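Local coordinates for protein exotoxin 3 (PDB 2Z8L) that binds the sialylated glycan sialyl Lewis X as a staphylococcal superantigen-like protein, built from an OB-fold domain and a beta-grasp domain, at residues D165-V170 with Y177-L182; P113-K118 with E201-N206; G97-N102 with I134-V139. All blocks are in the same frame, centred on the assembly; numbering follows the deposited sequence.

Contact 1: D165-V170 with Y177-L182; sequences DSKIKV and YYTFEL. Unlike the reference sequence in segment 165-170: Asp-165 (reference Ala). With SIA (N-acetyl-alpha-neuraminic acid), chain B; GAL (beta-D-galactopyranose), chain C; FUC (alpha-L-fucopyranose), chain D.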
loop_
_atom_site.group_PDB
_atom_site.type_symbol
_atom_site.label_atom_id
_atom_site.label_comp_id
_atom_site.label_asym_id
_atom_site.label_seq_id
_atom_site.Cartn_x
_atom_site.Cartn_y
_atom_site.Cartn_z
ATOM N N ASP A 165 -3.945 20.128 -3.474
ATOM C CA ASP A 165 -2.700 19.633 -4.078
ATOM C C ASP A 165 -1.803 18.812 -3.130
ATOM O O ASP A 165 -0.617 18.528 -3.493
ATOM C CB ASP A 165 -1.881 20.854 -4.496
ATOM C CG ASP A 165 -1.569 21.800 -3.297
ATOM O OD1 ASP A 165 -2.504 22.204 -2.554
ATOM O OD2 ASP A 165 -0.381 22.152 -3.074
ATOM N N SER A 166 -2.321 18.466 -1.951
ATOM C CA SER A 166 -1.588 17.738 -0.909
ATOM C C SER A 166 -1.010 16.454 -1.506
ATOM O O SER A 166 -1.683 15.765 -2.283
ATOM C CB SER A 166 -2.535 17.378 0.285
ATOM O OG SER A 166 -2.873 18.544 1.033
ATOM N N LYS A 167 0.183 16.074 -1.080
ATOM C CA LYS A 167 0.807 14.825 -1.577
ATOM C C LYS A 167 1.710 14.197 -0.515
ATOM O O LYS A 167 2.167 14.869 0.402
ATOM C CB LYS A 167 1.697 15.030 -2.813
ATOM C CG LYS A 167 1.115 15.719 -4.023
ATOM C CD LYS A 167 2.200 16.290 -4.918
ATOM C CE LYS A 167 1.660 17.020 -6.214
ATOM N NZ LYS A 167 0.334 17.681 -6.016
ATOM N N ILE A 168 1.946 12.899 -0.689
ATOM C CA ILE A 168 3.008 12.160 -0.001
ATOM C C ILE A 168 4.082 11.851 -1.053
ATOM O O ILE A 168 3.737 11.564 -2.204
ATOM C CB ILE A 168 2.470 10.858 0.607
ATOM C CG1 ILE A 168 1.500 11.120 1.735
ATOM C CG2 ILE A 168 3.644 10.007 1.132
ATOM C CD1 ILE A 168 0.746 9.839 2.076
ATOM N N LYS A 169 5.341 11.994 -0.684
ATOM C CA LYS A 169 6.476 11.653 -1.557
ATOM C C LYS A 169 7.358 10.698 -0.768
ATOM O O LYS A 169 7.753 10.986 0.350
ATOM C CB LYS A 169 7.219 12.882 -1.966
ATOM C CG LYS A 169 8.338 12.703 -2.915
ATOM C CD LYS A 169 8.862 14.023 -3.367
ATOM C CE LYS A 169 10.321 13.955 -3.748
ATOM N NZ LYS A 169 10.834 15.230 -4.312
ATOM N N VAL A 170 7.635 9.540 -1.350
ATOM C CA VAL A 170 8.590 8.560 -0.797
ATOM C C VAL A 170 9.879 8.665 -1.594
ATOM O O VAL A 170 9.851 8.559 -2.822
ATOM C CB VAL A 170 8.030 7.134 -0.932
ATOM C CG1 VAL A 170 9.064 6.106 -0.512
ATOM C CG2 VAL A 170 6.670 6.981 -0.145
ATOM N N TYR A 177 11.960 8.700 -6.648
ATOM C CA TYR A 177 10.822 8.969 -5.733
ATOM C C TYR A 177 9.511 8.511 -6.281
ATOM O O TYR A 177 9.338 8.264 -7.482
ATOM C CB TYR A 177 10.710 10.458 -5.388
ATOM C CG TYR A 177 10.498 11.363 -6.591
ATOM C CD1 TYR A 177 9.226 11.629 -7.047
ATOM C CD2 TYR A 177 11.569 11.976 -7.239
ATOM C CE1 TYR A 177 9.003 12.455 -8.132
ATOM C CE2 TYR A 177 11.347 12.832 -8.342
ATOM C CZ TYR A 177 10.055 13.050 -8.774
ATOM O OH TYR A 177 9.781 13.876 -9.856
ATOM N N TYR A 178 8.555 8.381 -5.361
ATOM C CA TYR A 178 7.193 7.981 -5.699
ATOM C C TYR A 178 6.224 8.973 -5.041
ATOM O O TYR A 178 6.389 9.292 -3.872
ATOM C CB TYR A 178 6.946 6.584 -5.198
ATOM C CG TYR A 178 7.971 5.603 -5.764
ATOM C CD1 TYR A 178 7.750 4.961 -6.941
ATOM C CD2 TYR A 178 9.136 5.357 -5.090
ATOM C CE1 TYR A 178 8.657 4.060 -7.444
ATOM C CE2 TYR A 178 10.090 4.482 -5.590
ATOM C CZ TYR A 178 9.832 3.841 -6.781
ATOM O OH TYR A 178 10.750 2.935 -7.270
ATOM N N THR A 179 5.199 9.394 -5.771
ATOM C CA THR A 179 4.299 10.438 -5.322
ATOM C C THR A 179 2.885 9.866 -5.233
ATOM O O THR A 179 2.426 9.192 -6.183
ATOM C CB THR A 179 4.219 11.609 -6.321
ATOM O OG1 THR A 179 5.521 12.124 -6.497
ATOM C CG2 THR A 179 3.359 12.734 -5.750
ATOM N N PHE A 180 2.225 10.188 -4.124
ATOM C CA PHE A 180 0.797 9.823 -3.850
ATOM C C PHE A 180 0.008 11.077 -3.747
ATOM O O PHE A 180 0.188 11.842 -2.797
ATOM C CB PHE A 180 0.564 8.966 -2.571
ATOM C CG PHE A 180 1.465 7.748 -2.476
ATOM C CD1 PHE A 180 1.669 6.970 -3.559
ATOM C CD2 PHE A 180 2.012 7.374 -1.247
ATOM C CE1 PHE A 180 2.502 5.827 -3.478
ATOM C CE2 PHE A 180 2.812 6.260 -1.140
ATOM C CZ PHE A 180 3.041 5.482 -2.287
ATOM N N GLU A 181 -0.818 11.386 -4.749
ATOM C CA GLU A 181 -1.659 12.582 -4.686
ATOM C C GLU A 181 -2.818 12.309 -3.740
ATOM O O GLU A 181 -3.624 11.371 -3.954
ATOM C CB GLU A 181 -2.221 12.913 -6.057
ATOM C CG GLU A 181 -1.224 13.204 -7.141
ATOM C CD GLU A 181 -1.976 13.424 -8.490
ATOM O OE1 GLU A 181 -2.546 14.515 -8.635
ATOM O OE2 GLU A 181 -2.068 12.507 -9.350
ATOM N N LEU A 182 -2.986 13.147 -2.717
ATOM C CA LEU A 182 -3.997 12.850 -1.664
ATOM C C LEU A 182 -5.437 13.204 -2.009
ATOM O O LEU A 182 -6.342 12.811 -1.265
ATOM C CB LEU A 182 -3.597 13.500 -0.349
ATOM C CG LEU A 182 -2.246 13.041 0.167
ATOM C CD1 LEU A 182 -1.858 13.758 1.403
ATOM C CD2 LEU A 182 -2.215 11.518 0.412
HETATM C C1 SIA B . 5.966 9.795 -9.282
HETATM C C2 SIA B . 6.240 9.448 -10.749
HETATM C C3 SIA B . 7.577 10.012 -11.232
HETATM C C4 SIA B . 8.751 9.266 -10.606
HETATM C C5 SIA B . 8.652 7.745 -10.821
HETATM C C6 SIA B . 7.276 7.294 -10.316
HETATM C C7 SIA B . 6.950 5.815 -10.490
HETATM C C8 SIA B . 5.475 5.533 -10.168
HETATM C C9 SIA B . 5.117 4.074 -10.020
HETATM C C10 SIA B . 10.574 6.234 -10.526
HETATM C C11 SIA B . 11.577 5.671 -9.553
HETATM N N5 SIA B . 9.711 7.108 -10.031
HETATM O O1A SIA B . 5.342 8.920 -8.641
HETATM O O1B SIA B . 6.300 10.899 -8.783
HETATM O O4 SIA B . 10.014 9.812 -11.113
HETATM O O6 SIA B . 6.282 8.045 -11.025
HETATM O O7 SIA B . 7.142 5.434 -11.853
HETATM O O8 SIA B . 5.193 6.260 -8.957
HETATM O O9 SIA B . 3.715 3.850 -9.817
HETATM O O10 SIA B . 10.504 5.903 -11.707
HETATM C C1 GAL C . 1.850 8.656 -12.361
HETATM C C2 GAL C . 3.197 9.267 -12.708
HETATM C C3 GAL C . 3.903 9.551 -11.386
HETATM C C4 GAL C . 3.036 10.475 -10.525
HETATM C C5 GAL C . 1.642 9.878 -10.303
HETATM C C6 GAL C . 0.730 10.784 -9.505
HETATM O O2 GAL C . 3.920 8.291 -13.459
HETATM O O3 GAL C . 5.226 10.076 -11.567
HETATM O O4 GAL C . 2.915 11.710 -11.190
HETATM O O5 GAL C . 1.057 9.565 -11.585
HETATM O O6 GAL C . -0.591 10.286 -9.365
HETATM C C1 FUC D . -2.029 9.920 -14.443
HETATM C C2 FUC D . -2.969 10.737 -13.547
HETATM C C3 FUC D . -2.189 11.531 -12.514
HETATM C C4 FUC D . -1.084 12.327 -13.195
HETATM C C5 FUC D . -0.240 11.416 -14.093
HETATM C C6 FUC D . 0.898 12.111 -14.817
HETATM O O2 FUC D . -3.919 9.916 -12.893
HETATM O O3 FUC D . -3.091 12.360 -11.777
HETATM O O4 FUC D . -1.738 13.281 -13.993
HETATM O O5 FUC D . -1.060 10.756 -15.033
HETATM O O HOH W 1 -2.376 16.464 -6.784
#
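Tyr-177 meets Lys-169 across the hairpin: the ammonium NZ stands over one face of the phenol ring, 4.6 Å from the ring centroid and 15° off the ring normal, a cation-pi contact, while O4 of the sialic acid lies over the opposite face. The backbone carbonyl O of Tyr-177 accepts a hydrogen bond from N5 of the sialic acid at 2.8 Å. Tyr-178 and Val-170 form a hydrogen-bonded antiparallel pair; the Tyr-178 ring turns its edge to sialic acid O8. Thr-179 divides its branches: CG2 touches CD of Lys-167 at 3.8 Å, whereas OG1 donates to carboxylate O1B at 2.7 Å and its backbone N to O1A, so both carboxylate oxygens are gripped. With N-to-C directions 163° from each other, close to antiparallel, 167-170 and 177-181 make the beta hairpin whose outer strand edges the beta-grasp sheet and carries the glycan. Phe-180 pairs with Ile-168, its N giving a nearly straight bond to Ile-168 O (2.8 Å, 175°), and CD2 lies 3.9 Å from Ile-168 CG2 on the face covered by helix 141-155. Glu-181 extends to the sugars; OE2 accepts hydrogen bonds from galactose O6 and, at 2.6 Å, from fucose O3, and water 1 joins OE1 to Lys-167 NZ. Leu-182 N bonds Ser-166 O, and its CD2 packs on Ile-168 CD1 at 3.8 Å.

Contact 2: P113-K118 with E201-N206; sequences PKFVIK and EKMEAN. Unlike the reference sequence in segment 113-118: Lys-114 (reference Arg). Unlike the reference sequence in segment 201-206: Met-203 (reference Ile).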
loop_
_atom_site.group_PDB
_atom_site.type_symbol
_atom_site.label_atom_id
_atom_site.label_comp_id
_atom_site.label_asym_id
_atom_site.label_seq_id
_atom_site.Cartn_x
_atom_site.Cartn_y
_atom_site.Cartn_z
ATOM N N PRO A 113 12.869 5.128 8.124
ATOM C CA PRO A 113 12.985 6.449 7.464
ATOM C C PRO A 113 12.196 7.517 8.223
ATOM O O PRO A 113 11.136 7.241 8.752
ATOM C CB PRO A 113 12.376 6.215 6.076
ATOM C CG PRO A 113 11.498 4.959 6.240
ATOM C CD PRO A 113 12.212 4.126 7.268
ATOM N N LYS A 114 12.717 8.721 8.242
ATOM C CA LYS A 114 11.933 9.857 8.727
ATOM C C LYS A 114 10.699 10.106 7.846
ATOM O O LYS A 114 10.764 9.970 6.634
ATOM C CB LYS A 114 12.817 11.091 8.729
ATOM C CG LYS A 114 13.845 11.052 9.846
ATOM C CD LYS A 114 14.587 12.328 10.022
ATOM C CE LYS A 114 15.865 12.100 10.760
ATOM N NZ LYS A 114 16.644 13.355 11.063
ATOM N N PHE A 115 9.579 10.481 8.474
ATOM C CA PHE A 115 8.373 10.901 7.795
ATOM C C PHE A 115 8.153 12.357 8.197
ATOM O O PHE A 115 7.826 12.593 9.352
ATOM C CB PHE A 115 7.187 10.031 8.261
ATOM C CG PHE A 115 5.928 10.222 7.521
ATOM C CD1 PHE A 115 5.862 10.820 6.266
ATOM C CD2 PHE A 115 4.771 9.714 8.048
ATOM C CE1 PHE A 115 4.651 10.925 5.579
ATOM C CE2 PHE A 115 3.579 9.859 7.383
ATOM C CZ PHE A 115 3.523 10.441 6.160
ATOM N N VAL A 116 8.438 13.272 7.279
ATOM C CA VAL A 116 8.430 14.740 7.590
ATOM C C VAL A 116 7.068 15.246 7.121
ATOM O O VAL A 116 6.776 15.241 5.928
ATOM C CB VAL A 116 9.565 15.493 6.884
ATOM C CG1 VAL A 116 9.568 16.927 7.239
ATOM C CG2 VAL A 116 10.955 14.930 7.283
ATOM N N ILE A 117 6.233 15.643 8.067
ATOM C CA ILE A 117 4.886 16.027 7.808
ATOM C C ILE A 117 4.764 17.536 7.992
ATOM O O ILE A 117 4.928 18.034 9.110
ATOM C CB ILE A 117 3.968 15.317 8.750
ATOM C CG1 ILE A 117 4.128 13.794 8.581
ATOM C CG2 ILE A 117 2.500 15.746 8.531
ATOM C CD1 ILE A 117 3.707 13.035 9.763
ATOM N N LYS A 118 4.458 18.215 6.905
ATOM C CA LYS A 118 4.307 19.681 6.931
ATOM C C LYS A 118 2.832 19.954 6.929
ATOM O O LYS A 118 2.199 19.754 5.889
ATOM C CB LYS A 118 4.983 20.311 5.729
ATOM C CG LYS A 118 6.500 20.193 5.828
ATOM C CD LYS A 118 7.230 21.123 4.907
ATOM C CE LYS A 118 8.728 21.239 5.299
ATOM N NZ LYS A 118 9.354 22.566 4.890
ATOM N N GLU A 201 14.770 6.302 1.837
ATOM C CA GLU A 201 15.529 7.274 2.626
ATOM C C GLU A 201 14.644 8.072 3.576
ATOM O O GLU A 201 14.991 8.281 4.729
ATOM C CB GLU A 201 16.291 8.229 1.696
ATOM C CG GLU A 201 17.146 9.311 2.413
ATOM C CD GLU A 201 18.107 8.802 3.504
ATOM O OE1 GLU A 201 18.540 7.621 3.493
ATOM O OE2 GLU A 201 18.472 9.630 4.390
ATOM N N LYS A 202 13.542 8.597 3.057
ATOM C CA LYS A 202 12.717 9.532 3.780
ATOM C C LYS A 202 11.357 9.633 3.087
ATOM O O LYS A 202 11.196 9.236 1.935
ATOM C CB LYS A 202 13.408 10.875 3.807
ATOM C CG LYS A 202 12.557 12.022 4.146
ATOM C CD LYS A 202 13.337 13.297 4.216
ATOM C CE LYS A 202 14.086 13.617 2.931
ATOM N NZ LYS A 202 14.457 15.089 2.944
ATOM N N MET A 203 10.328 10.061 3.813
ATOM C CA MET A 203 9.027 10.278 3.235
ATOM C C MET A 203 8.584 11.652 3.682
ATOM O O MET A 203 8.991 12.127 4.760
ATOM C CB MET A 203 8.079 9.207 3.709
ATOM C CG MET A 203 8.662 7.869 3.337
ATOM S SD MET A 203 7.688 6.514 3.784
ATOM C CE MET A 203 7.608 6.774 5.500
ATOM N N GLU A 204 7.856 12.317 2.793
ATOM C CA GLU A 204 7.387 13.683 3.055
ATOM C C GLU A 204 5.904 13.749 2.809
ATOM O O GLU A 204 5.383 12.998 1.995
ATOM C CB GLU A 204 8.125 14.637 2.148
ATOM C CG GLU A 204 9.605 14.499 2.157
ATOM C CD GLU A 204 10.278 15.410 1.161
ATOM O OE1 GLU A 204 9.636 15.839 0.152
ATOM O OE2 GLU A 204 11.486 15.699 1.384
ATOM N N ALA A 205 5.185 14.546 3.579
ATOM C CA ALA A 205 3.779 14.785 3.317
ATOM C C ALA A 205 3.537 16.255 3.563
ATOM O O ALA A 205 4.113 16.849 4.477
ATOM C CB ALA A 205 2.917 14.018 4.203
ATOM N N ASN A 206 2.771 16.859 2.667
ATOM C CA ASN A 206 2.308 18.250 2.843
ATOM C C ASN A 206 0.783 18.144 2.966
ATOM O O ASN A 206 0.145 17.564 2.055
ATOM C CB ASN A 206 2.782 19.132 1.663
ATOM C CG ASN A 206 4.319 19.379 1.660
ATOM O OD1 ASN A 206 5.142 18.469 1.470
ATOM N ND2 ASN A 206 4.706 20.632 1.880
HETATM O O HOH W 2 15.219 9.474 7.107
#
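The parallel strand pair inside the five-stranded beta-grasp sheet, with 200-207 as its middle strand, brings Phe-115 against Met-203 and Ala-205, joining the first strand of the domain to its last. Phe-115 leans across the neighbouring strand: CG is anti to its own nitrogen (chi1 -172°), which carries CD1 to 3.7 Å from Met-203 CB and CE1 to 3.8 Å from Ala-205 CB. Met-203 O lies in the ring plane at its edge, and CG1 of Ile-117 lies over the centre of one face, 3.9 Å above the plane. Leu-148 of helix 141-155 touches both Phe-115 and Met-203, which places this apolar side of the sheet beneath the helix.

The strand axes diverge by only 16°. In this mixed beta-grasp sheet the parallel pair joins the hairpin 114-121/124-131 to strand 200-207, whose other edge takes the hairpin 167-172/177-181. Four backbone bonds define the register: Met-203 N to Lys-114 O, Val-116 N to Met-203 O, Ala-205 N to Val-116 O, and Lys-118 N to Ala-205 O, the last at 2.8 Å and essentially straight (179°). Before this ladder begins, water 2 bridges Lys-114 N and Glu-201 O; on the strand's other edge, toward 167-172, a classic bulge sets Glu-201 and Lys-202 together opposite Ile-171. The other face carries mostly polar side chains, with Val-116 among them. There Lys-118 and Asn-206 run side by side, ND2 of Asn-206 lying 3.9 Å from Lys-118 CB, and Lys-202 NZ makes a weak salt bridge to Glu-204 OE2 at 3.4 Å.

Contact 3: G97-N102 with I134-V139; sequences GVTKKN and IYKEEV. Unlike the reference sequence in segment 134-139: Val-139 (reference Ile). With PO4 (phosphate ion), chain E.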
loop_
_atom_site.group_PDB
_atom_site.type_symbol
_atom_site.label_atom_id
_atom_site.label_comp_id
_atom_site.label_asym_id
_atom_site.label_seq_id
_atom_site.Cartn_x
_atom_site.Cartn_y
_atom_site.Cartn_z
ATOM N N GLY A 97 -0.940 -5.363 -4.272
ATOM C CA GLY A 97 -0.394 -5.561 -2.931
ATOM C C GLY A 97 0.349 -6.855 -2.698
ATOM O O GLY A 97 0.542 -7.235 -1.538
ATOM N N VAL A 98 0.794 -7.550 -3.749
ATOM C CA VAL A 98 1.527 -8.831 -3.652
ATOM C C VAL A 98 3.040 -8.565 -3.636
ATOM O O VAL A 98 3.572 -7.836 -4.493
ATOM C CB VAL A 98 1.156 -9.790 -4.802
ATOM C CG1 VAL A 98 1.928 -11.081 -4.670
ATOM C CG2 VAL A 98 -0.384 -10.009 -4.843
ATOM N N THR A 99 3.730 -9.158 -2.678
ATOM C CA THR A 99 5.187 -9.050 -2.619
ATOM C C THR A 99 5.757 -10.428 -2.276
ATOM O O THR A 99 5.020 -11.353 -1.850
ATOM C CB THR A 99 5.598 -8.055 -1.559
ATOM O OG1 THR A 99 5.109 -8.475 -0.287
ATOM C CG2 THR A 99 5.091 -6.646 -1.899
ATOM N N LYS A 100 7.037 -10.602 -2.526
ATOM C CA LYS A 100 7.736 -11.810 -2.035
ATOM C C LYS A 100 7.960 -11.675 -0.545
ATOM O O LYS A 100 8.224 -10.572 -0.064
ATOM C CB LYS A 100 9.076 -11.885 -2.725
ATOM C CG LYS A 100 8.932 -11.833 -4.252
ATOM C CD LYS A 100 10.225 -12.120 -4.982
ATOM C CE LYS A 100 9.920 -12.620 -6.385
ATOM N NZ LYS A 100 8.971 -11.705 -7.137
ATOM N N LYS A 101 7.847 -12.779 0.187
ATOM C CA LYS A 101 8.112 -12.747 1.604
ATOM C C LYS A 101 9.614 -12.461 1.825
ATOM O O LYS A 101 10.472 -12.615 0.929
ATOM C CB LYS A 101 7.676 -14.043 2.284
ATOM C CG LYS A 101 8.564 -15.192 1.918
ATOM C CD LYS A 101 8.068 -16.462 2.561
ATOM C CE LYS A 101 9.046 -17.525 2.285
ATOM N NZ LYS A 101 8.455 -18.849 2.589
ATOM N N ASN A 102 9.931 -12.033 3.035
ATOM C CA ASN A 102 11.325 -11.764 3.362
ATOM C C ASN A 102 12.213 -13.006 3.215
ATOM O O ASN A 102 11.837 -14.090 3.619
ATOM C CB ASN A 102 11.430 -11.278 4.807
ATOM C CG ASN A 102 10.951 -9.854 4.996
ATOM O OD1 ASN A 102 10.823 -9.092 4.045
ATOM N ND2 ASN A 102 10.794 -9.472 6.254
ATOM N N ILE A 134 9.717 0.127 8.726
ATOM C CA ILE A 134 9.577 -0.754 7.601
ATOM C C ILE A 134 10.074 -2.127 8.028
ATOM O O ILE A 134 11.186 -2.237 8.524
ATOM C CB ILE A 134 10.469 -0.265 6.408
ATOM C CG1 ILE A 134 10.150 1.179 5.958
ATOM C CG2 ILE A 134 10.437 -1.191 5.220
ATOM C CD1 ILE A 134 8.807 1.331 5.438
ATOM N N TYR A 135 9.226 -3.144 7.856
ATOM C CA TYR A 135 9.560 -4.520 8.236
ATOM C C TYR A 135 9.806 -5.440 7.064
ATOM O O TYR A 135 10.197 -6.596 7.292
ATOM C CB TYR A 135 8.445 -5.106 9.135
ATOM C CG TYR A 135 8.272 -4.333 10.423
ATOM C CD1 TYR A 135 8.881 -4.745 11.589
ATOM C CD2 TYR A 135 7.480 -3.201 10.470
ATOM C CE1 TYR A 135 8.728 -4.037 12.771
ATOM C CE2 TYR A 135 7.326 -2.512 11.650
ATOM C CZ TYR A 135 7.959 -2.930 12.777
ATOM O OH TYR A 135 7.834 -2.276 14.001
ATOM N N LYS A 136 9.628 -4.952 5.849
ATOM C CA LYS A 136 9.689 -5.789 4.679
ATOM C C LYS A 136 10.772 -5.387 3.704
ATOM O O LYS A 136 10.919 -4.229 3.403
ATOM C CB LYS A 136 8.290 -5.849 3.984
ATOM C CG LYS A 136 7.345 -6.749 4.784
ATOM C CD LYS A 136 5.912 -6.794 4.249
ATOM C CE LYS A 136 5.821 -7.015 2.703
ATOM N NZ LYS A 136 6.503 -8.238 2.076
ATOM N N GLU A 137 11.428 -6.392 3.128
ATOM C CA GLU A 137 12.400 -6.186 2.083
ATOM C C GLU A 137 11.764 -5.663 0.834
ATOM O O GLU A 137 12.374 -4.857 0.153
ATOM C CB GLU A 137 13.122 -7.496 1.745
ATOM C CG GLU A 137 13.951 -8.009 2.869
ATOM C CD GLU A 137 14.291 -9.504 2.734
ATOM O OE1 GLU A 137 13.944 -10.124 1.692
ATOM O OE2 GLU A 137 14.838 -10.024 3.702
ATOM N N GLU A 138 10.598 -6.184 0.499
ATOM C CA GLU A 138 9.831 -5.769 -0.711
ATOM C C GLU A 138 8.516 -5.218 -0.191
ATOM O O GLU A 138 7.788 -5.910 0.484
ATOM C CB GLU A 138 9.577 -6.990 -1.595
ATOM C CG GLU A 138 9.418 -6.644 -3.017
ATOM C CD GLU A 138 9.413 -7.885 -3.882
ATOM O OE1 GLU A 138 10.547 -8.440 -4.123
ATOM O OE2 GLU A 138 8.279 -8.344 -4.251
ATOM N N VAL A 139 8.230 -3.963 -0.493
ATOM C CA VAL A 139 7.059 -3.319 0.002
ATOM C C VAL A 139 6.238 -2.770 -1.207
ATOM O O VAL A 139 6.788 -2.145 -2.121
ATOM C CB VAL A 139 7.355 -2.149 0.959
ATOM C CG1 VAL A 139 5.993 -1.784 1.621
ATOM C CG2 VAL A 139 8.444 -2.438 2.013
HETATM P P PO4 E . 7.364 -12.191 5.981
HETATM O O1 PO4 E . 6.157 -13.059 5.586
HETATM O O2 PO4 E . 8.471 -13.121 6.459
HETATM O O3 PO4 E . 6.994 -11.261 7.120
HETATM O O4 PO4 E . 7.882 -11.379 4.816
HETATM O O HOH W 3 9.397 -8.760 1.733
HETATM O O HOH W 4 11.963 -10.308 -0.272
#
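The flat ends of Asn-102 and Glu-137 meet as their side chains pass at a slant, OD1 of Asn-102 nearest CG of Glu-137 and the carboxylate beside CA of Asn-102. Tyr-135 O is almost in the amide plane and accepts a hydrogen bond from ND2 at 3.1 Å; OD1 takes Glu-137 N in a nearly linear bond (2.9 Å, 178°), although that donor is tilted from the carbonyl plane. A second flat group, the carboxylate of Glu-138, is met from above: Lys-100 N lies 61° out of its plane and 3.1 Å from OE2. Thr-99 OG1 receives Lys-136 NZ at 2.8 Å, and the same ammonium forms a salt bridge with Asp-78. Water 3 knits the centre together, donating to Lys-100 O and Asn-102 OD1 while accepting from Lys-136 NZ and Glu-138 N. A phosphate, probably from the crystallisation liquor, accepts Asn-102 N through O4. The polar network thus joins the OB-fold domain to the beta-grasp domain. The Glu-137 carboxylate is gripped by Tyr-106 OH and the backbone N of Gln-103 and Gly-104, while strand 92-100 pairs with 77-81, and Thr-99 and Glu-138 both touch Val-194 of strand 194-196, the partner of strand 138-140.

Contacts 1 and 2 belong to one beta-grasp sheet, their centres 10 Å apart, with contact 1 nested along the chain inside the loop that contact 2 closes. Strands 167-172 and 200-207 are neighbours, and the probable hydrogen bond from Glu-204 N to Lys-169 O (2.8 Å) links the two directly. The glycan is bound along 177-181 of contact 1, the site being completed by Lys-184, Gln-187, Arg-190 and Asp-193; the side chain of Glu-204 in contact 2 is about 11 Å from the sialic acid. Contact 3 joins this domain to the OB fold, its centre 21 Å from that of contact 1 and 20 Å from that of contact 2, which it touches through Ile-134 CG1 and Pro-113 CD at 3.8 Å.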